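Local coordinates for protein ethyl acetate hydrolase (PDB 5EFZ) that hydrolyses ethyl acetate to ethanol and acetate as a homodimeric alpha/beta-hydrolase esterase in the breakdown of short-chain methyl ketones, at residues P24-N29 with T136-I141; G276-H281 with A287-R292. All blocks are in the same frame, centred on the assembly; numbering follows the deposited sequence.

Interaction 1: P24-N29 with T136-I141; sequences PFELIN and TEYFGI
Ile-28 presses its CD1 methyl over one face of the Tyr-138 ring, a CH-pi contact 3.8 Å from the ring centroid and displaced toward the rim, where CE2 is the nearest atom at 3.5 Å. Its other branch takes part too: CG2, anti to the backbone N, runs to CD1 of Tyr-138 at 3.9 Å, so the two methyls span the ring from its CE2 side to its CD1 side. The tight part is round Ile-28, which is buried and also packed by Val-48 and Leu-134. Phe-139 adds a looser contact, its CZ lying 4.4 Å from CD1 of Ile-28. Toward solvent the contact thins out: Glu-26 and Tyr-138 cross at about a right angle, and OE1 of Glu-26 stays 3.9 Å from OH of Tyr-138, too far for a hydrogen bond. Replacing Ile-28 with an alanine would probably leave the ring face of Tyr-138 without its methyl cover and open a gap beside Phe-139. The edge strand 26-29 of the alpha/beta-hydrolase sheet thus meets the C-terminal end of helix 124-139 through carbon on aromatic carbon, a junction consistent with apolar contact and CH-pi attraction, with no direct polar bond between these two segments.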
loop_
_atom_site.group_PDB
_atom_site.type_symbol
_atom_site.label_atom_id
_atom_site.label_comp_id
_atom_site.label_asym_id
_atom_site.label_seq_id
_atom_site.Cartn_x
_atom_site.Cartn_y
_atom_site.Cartn_z
ATOM N N PRO A 24 -12.108 9.857 31.290
ATOM C CA PRO A 24 -11.865 11.219 31.782
ATOM C C PRO A 24 -10.550 11.846 31.306
ATOM O O PRO A 24 -9.551 11.153 31.082
ATOM C CB PRO A 24 -11.872 11.033 33.308
ATOM C CG PRO A 24 -11.486 9.637 33.511
ATOM C CD PRO A 24 -12.148 8.884 32.395
ATOM N N PHE A 25 -10.582 13.156 31.075
ATOM C CA PHE A 25 -9.370 13.920 30.788
ATOM C C PHE A 25 -9.573 15.327 31.331
ATOM O O PHE A 25 -10.703 15.761 31.522
ATOM C CB PHE A 25 -9.036 13.947 29.288
ATOM C CG PHE A 25 -10.100 14.590 28.421
ATOM C CD1 PHE A 25 -10.214 15.980 28.347
ATOM C CD2 PHE A 25 -10.966 13.806 27.672
ATOM C CE1 PHE A 25 -11.174 16.568 27.548
ATOM C CE2 PHE A 25 -11.934 14.380 26.878
ATOM C CZ PHE A 25 -12.047 15.771 26.813
ATOM N N GLU A 26 -8.482 16.050 31.553
ATOM C CA GLU A 26 -8.570 17.430 32.016
ATOM C C GLU A 26 -8.079 18.361 30.920
ATOM O O GLU A 26 -7.131 18.026 30.205
ATOM C CB GLU A 26 -7.736 17.627 33.272
ATOM C CG GLU A 26 -8.508 18.237 34.417
ATOM C CD GLU A 26 -7.629 18.466 35.629
ATOM O OE1 GLU A 26 -6.625 17.724 35.776
ATOM O OE2 GLU A 26 -7.936 19.396 36.417
ATOM N N LEU A 27 -8.707 19.524 30.782
ATOM C CA LEU A 27 -8.235 20.523 29.801
ATOM C C LEU A 27 -7.332 21.488 30.506
ATOM O O LEU A 27 -7.780 22.208 31.413
ATOM C CB LEU A 27 -9.380 21.311 29.161
ATOM C CG LEU A 27 -10.113 20.823 27.931
ATOM C CD1 LEU A 27 -9.176 20.145 26.942
ATOM C CD2 LEU A 27 -11.223 19.892 28.369
ATOM N N ILE A 28 -6.066 21.520 30.117
ATOM C CA ILE A 28 -5.132 22.425 30.773
ATOM C C ILE A 28 -4.689 23.530 29.831
ATOM O O ILE A 28 -4.152 23.258 28.755
ATOM C CB ILE A 28 -3.906 21.667 31.296
ATOM C CG1 ILE A 28 -4.360 20.662 32.364
ATOM C CG2 ILE A 28 -2.907 22.665 31.878
ATOM C CD1 ILE A 28 -3.348 19.611 32.695
ATOM N N ASN A 29 -4.904 24.772 30.246
ATOM C CA ASN A 29 -4.463 25.915 29.459
ATOM C C ASN A 29 -3.000 26.169 29.709
ATOM O O ASN A 29 -2.626 26.582 30.784
ATOM C CB ASN A 29 -5.280 27.165 29.796
ATOM C CG ASN A 29 -5.028 28.324 28.825
ATOM O OD1 ASN A 29 -4.069 28.319 28.042
ATOM N ND2 ASN A 29 -5.897 29.315 28.872
ATOM N N THR A 136 6.644 20.883 32.881
ATOM C CA THR A 136 7.448 21.666 33.837
ATOM C C THR A 136 6.616 22.676 34.615
ATOM O O THR A 136 6.782 22.819 35.815
ATOM C CB THR A 136 8.583 22.411 33.131
ATOM O OG1 THR A 136 8.030 23.226 32.088
ATOM C CG2 THR A 136 9.578 21.401 32.526
ATOM N N GLU A 137 5.713 23.382 33.931
ATOM C CA GLU A 137 5.001 24.488 34.546
ATOM C C GLU A 137 3.732 24.065 35.272
ATOM O O GLU A 137 3.370 24.667 36.264
ATOM C CB GLU A 137 4.657 25.549 33.498
ATOM C CG GLU A 137 5.888 26.112 32.802
ATOM C CD GLU A 137 6.961 26.542 33.794
ATOM O OE1 GLU A 137 6.732 27.539 34.512
ATOM O OE2 GLU A 137 8.027 25.883 33.863
ATOM N N TYR A 138 3.057 23.033 34.802
ATOM C CA TYR A 138 1.819 22.597 35.459
ATOM C C TYR A 138 2.076 21.468 36.439
ATOM O O TYR A 138 1.625 21.525 37.572
ATOM C CB TYR A 138 0.756 22.182 34.421
ATOM C CG TYR A 138 -0.538 21.706 35.068
ATOM C CD1 TYR A 138 -1.509 22.617 35.501
ATOM C CD2 TYR A 138 -0.772 20.353 35.280
ATOM C CE1 TYR A 138 -2.684 22.182 36.111
ATOM C CE2 TYR A 138 -1.936 19.910 35.886
ATOM C CZ TYR A 138 -2.888 20.825 36.297
ATOM O OH TYR A 138 -4.041 20.367 36.893
ATOM N N PHE A 139 2.841 20.456 36.039
ATOM C CA PHE A 139 3.084 19.333 36.940
ATOM C C PHE A 139 4.356 19.461 37.800
ATOM O O PHE A 139 4.496 18.739 38.791
ATOM C CB PHE A 139 3.182 18.031 36.148
ATOM C CG PHE A 139 1.888 17.568 35.540
ATOM C CD1 PHE A 139 0.917 16.960 36.311
ATOM C CD2 PHE A 139 1.666 17.718 34.178
ATOM C CE1 PHE A 139 -0.268 16.524 35.752
ATOM C CE2 PHE A 139 0.479 17.284 33.595
ATOM C CZ PHE A 139 -0.502 16.697 34.379
ATOM N N GLY A 140 5.292 20.336 37.419
ATOM C CA GLY A 140 6.531 20.481 38.176
ATOM C C GLY A 140 7.486 19.329 37.904
ATOM O O GLY A 140 8.417 19.052 38.675
ATOM N N ILE A 141 7.275 18.664 36.780
ATOM C CA ILE A 141 8.112 17.524 36.382
ATOM C C ILE A 141 9.338 18.027 35.604
ATOM O O ILE A 141 9.206 18.859 34.698
ATOM C CB ILE A 141 7.290 16.528 35.543
ATOM C CG1 ILE A 141 6.236 15.856 36.428
ATOM C CG2 ILE A 141 8.184 15.471 34.853
ATOM C CD1 ILE A 141 5.159 15.118 35.604
#

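Interaction 2: G276-H281 with A287-R292; sequences GDVSRH and AKALGR
With chi1 at -59°, Val-278 places CG2 between its backbone N and carbonyl carbon, and from there this one methyl reaches both CB of Ala-289 and CD2 of Leu-290, each at 4.0 Å. Arg-292 comes round by another route: its chain bends at chi3 (49°), which brings the guanidinium beside His-281, with NH1 3.9 Å from CB of His-281. The Val-278 and Leu-290 side chains cross at about a right angle. On the helix side Ala-289 turns its CB to the backbone, 3.6 Å from O of Val-278 and also touching CA of Ser-279, so a small side chain lets the two backbones come close. The 3-10 turn 278-281 opens with an Asx turn: OD1 of Asp-277 accepts from N of Ser-279, met from above the carboxylate plane, and with its syn lone pair takes the hydroxyl OG of Ser-279 at 2.5 Å. In this alpha/beta-hydrolase chain the turn follows helix 263-274, and the short helix 286-290 then leads toward strand 296-300 of the central sheet. Helix 152-163, which follows the probable nucleophile Ser-151, flanks the contact, with Tyr-158, Glu-159 and Val-162 all touching Val-278. A water bridges the polar side: it donates to O of His-281 at 3.0 Å and accepts from NH1 of Arg-292, lying in the guanidinium plane at its edge. Both side chains have their main polar partners on that flanking helix: NE2 of His-281 is hydrogen-bonded to OE2 of Glu-159, and NH2 of Arg-292 to the carbonyl O of Val-162.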
loop_
_atom_site.group_PDB
_atom_site.type_symbol
_atom_site.label_atom_id
_atom_site.label_comp_id
_atom_site.label_asym_id
_atom_site.label_seq_id
_atom_site.Cartn_x
_atom_site.Cartn_y
_atom_site.Cartn_z
ATOM N N GLY A 276 6.915 15.472 10.004
ATOM C CA GLY A 276 7.744 15.085 11.160
ATOM C C GLY A 276 9.208 14.960 10.721
ATOM O O GLY A 276 9.515 14.218 9.796
ATOM N N ASP A 277 10.108 15.704 11.362
ATOM C CA ASP A 277 11.494 15.783 10.919
ATOM C C ASP A 277 12.381 16.380 12.021
ATOM O O ASP A 277 12.462 17.595 12.159
ATOM C CB ASP A 277 11.600 16.624 9.629
ATOM C CG ASP A 277 13.025 16.771 9.145
ATOM O OD1 ASP A 277 13.944 16.096 9.679
ATOM O OD2 ASP A 277 13.238 17.580 8.224
ATOM N N VAL A 278 13.040 15.528 12.809
ATOM C CA VAL A 278 13.893 16.025 13.893
ATOM C C VAL A 278 15.158 16.692 13.342
ATOM O O VAL A 278 15.859 17.374 14.087
ATOM C CB VAL A 278 14.321 14.884 14.878
ATOM C CG1 VAL A 278 13.097 14.202 15.517
ATOM C CG2 VAL A 278 15.194 13.821 14.157
ATOM N N SER A 279 15.484 16.464 12.066
ATOM C CA SER A 279 16.696 17.089 11.486
ATOM C C SER A 279 16.515 18.593 11.250
ATOM O O SER A 279 17.483 19.313 10.951
ATOM C CB SER A 279 17.104 16.408 10.165
ATOM O OG SER A 279 16.299 16.811 9.056
ATOM N N ARG A 280 15.287 19.087 11.396
ATOM C CA ARG A 280 15.085 20.534 11.399
ATOM C C ARG A 280 15.938 21.212 12.492
ATOM O O ARG A 280 16.295 22.380 12.376
ATOM C CB ARG A 280 13.598 20.872 11.584
ATOM C CG ARG A 280 12.755 20.453 10.376
ATOM C CD ARG A 280 11.264 20.671 10.623
ATOM N NE ARG A 280 10.927 22.093 10.709
ATOM C CZ ARG A 280 10.738 22.884 9.654
ATOM N NH1 ARG A 280 10.886 22.408 8.414
ATOM N NH2 ARG A 280 10.419 24.155 9.844
ATOM N N HIS A 281 16.282 20.483 13.552
ATOM C CA HIS A 281 17.162 21.052 14.579
ATOM C C HIS A 281 18.619 21.206 14.140
ATOM O O HIS A 281 19.395 21.959 14.760
ATOM C CB HIS A 281 17.140 20.188 15.835
ATOM C CG HIS A 281 15.828 20.190 16.540
ATOM N ND1 HIS A 281 15.433 21.220 17.369
ATOM C CD2 HIS A 281 14.804 19.303 16.516
ATOM C CE1 HIS A 281 14.224 20.960 17.834
ATOM N NE2 HIS A 281 13.820 19.804 17.336
ATOM N N ALA A 287 21.800 12.474 10.940
ATOM C CA ALA A 287 22.787 11.807 11.797
ATOM C C ALA A 287 23.186 12.704 12.982
ATOM O O ALA A 287 23.368 12.228 14.113
ATOM C CB ALA A 287 24.022 11.421 10.992
ATOM N N LYS A 288 23.318 13.997 12.720
ATOM C CA LYS A 288 23.667 14.956 13.772
ATOM C C LYS A 288 22.547 15.100 14.797
ATOM O O LYS A 288 22.803 15.147 15.998
ATOM C CB LYS A 288 23.981 16.325 13.176
ATOM C CG LYS A 288 24.531 17.281 14.189
ATOM C CD LYS A 288 24.883 18.617 13.576
ATOM C CE LYS A 288 25.323 19.601 14.652
ATOM N NZ LYS A 288 25.592 20.969 14.092
ATOM N N ALA A 289 21.310 15.176 14.315
ATOM C CA ALA A 289 20.134 15.247 15.184
ATOM C C ALA A 289 19.978 14.005 16.052
ATOM O O ALA A 289 19.758 14.114 17.259
ATOM C CB ALA A 289 18.851 15.442 14.346
ATOM N N LEU A 290 20.031 12.823 15.434
ATOM C CA LEU A 290 19.883 11.591 16.198
ATOM C C LEU A 290 21.075 11.354 17.140
ATOM O O LEU A 290 20.929 10.699 18.176
ATOM C CB LEU A 290 19.708 10.384 15.262
ATOM C CG LEU A 290 18.393 10.431 14.479
ATOM C CD1 LEU A 290 18.254 9.223 13.524
ATOM C CD2 LEU A 290 17.160 10.520 15.406
ATOM N N GLY A 291 22.238 11.874 16.768
ATOM C CA GLY A 291 23.429 11.787 17.610
ATOM C C GLY A 291 23.307 12.578 18.902
ATOM O O GLY A 291 24.082 12.348 19.845
ATOM N N ARG A 292 22.359 13.521 18.950
ATOM C CA ARG A 292 22.078 14.305 20.170
ATOM C C ARG A 292 21.333 13.499 21.250
ATOM O O ARG A 292 21.298 13.896 22.424
ATOM C CB ARG A 292 21.237 15.550 19.825
ATOM C CG ARG A 292 22.041 16.685 19.233
ATOM C CD ARG A 292 21.156 17.780 18.628
ATOM N NE ARG A 292 20.074 18.219 19.509
ATOM C CZ ARG A 292 19.486 19.413 19.431
ATOM N NH1 ARG A 292 19.900 20.311 18.533
ATOM N NH2 ARG A 292 18.507 19.727 20.275
HETATM O O HOH W 1 19.295 23.156 17.519
#

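From the N terminus, the chain first lays down edge strand 26-29, hydrogen-bonded to strand 45-51, and then runs through strands 45-51, 61-65 and 92-96 before helix 124-139 returns to it. Interaction 1 closes this loop, with 106 residues between its segments. The chain goes on through the turn at Ser-151, the inferred nucleophile, then strand 170-174 and a run of helices before interaction 2 closes a far shorter loop, just five residues between 276-281 and 287-292. The two are in series, neither enclosing nor crossing the other, with centres 28 Å apart. One joins a sheet edge to a helix end; the other folds a connection against helix 152-163 ahead of strand 296-300.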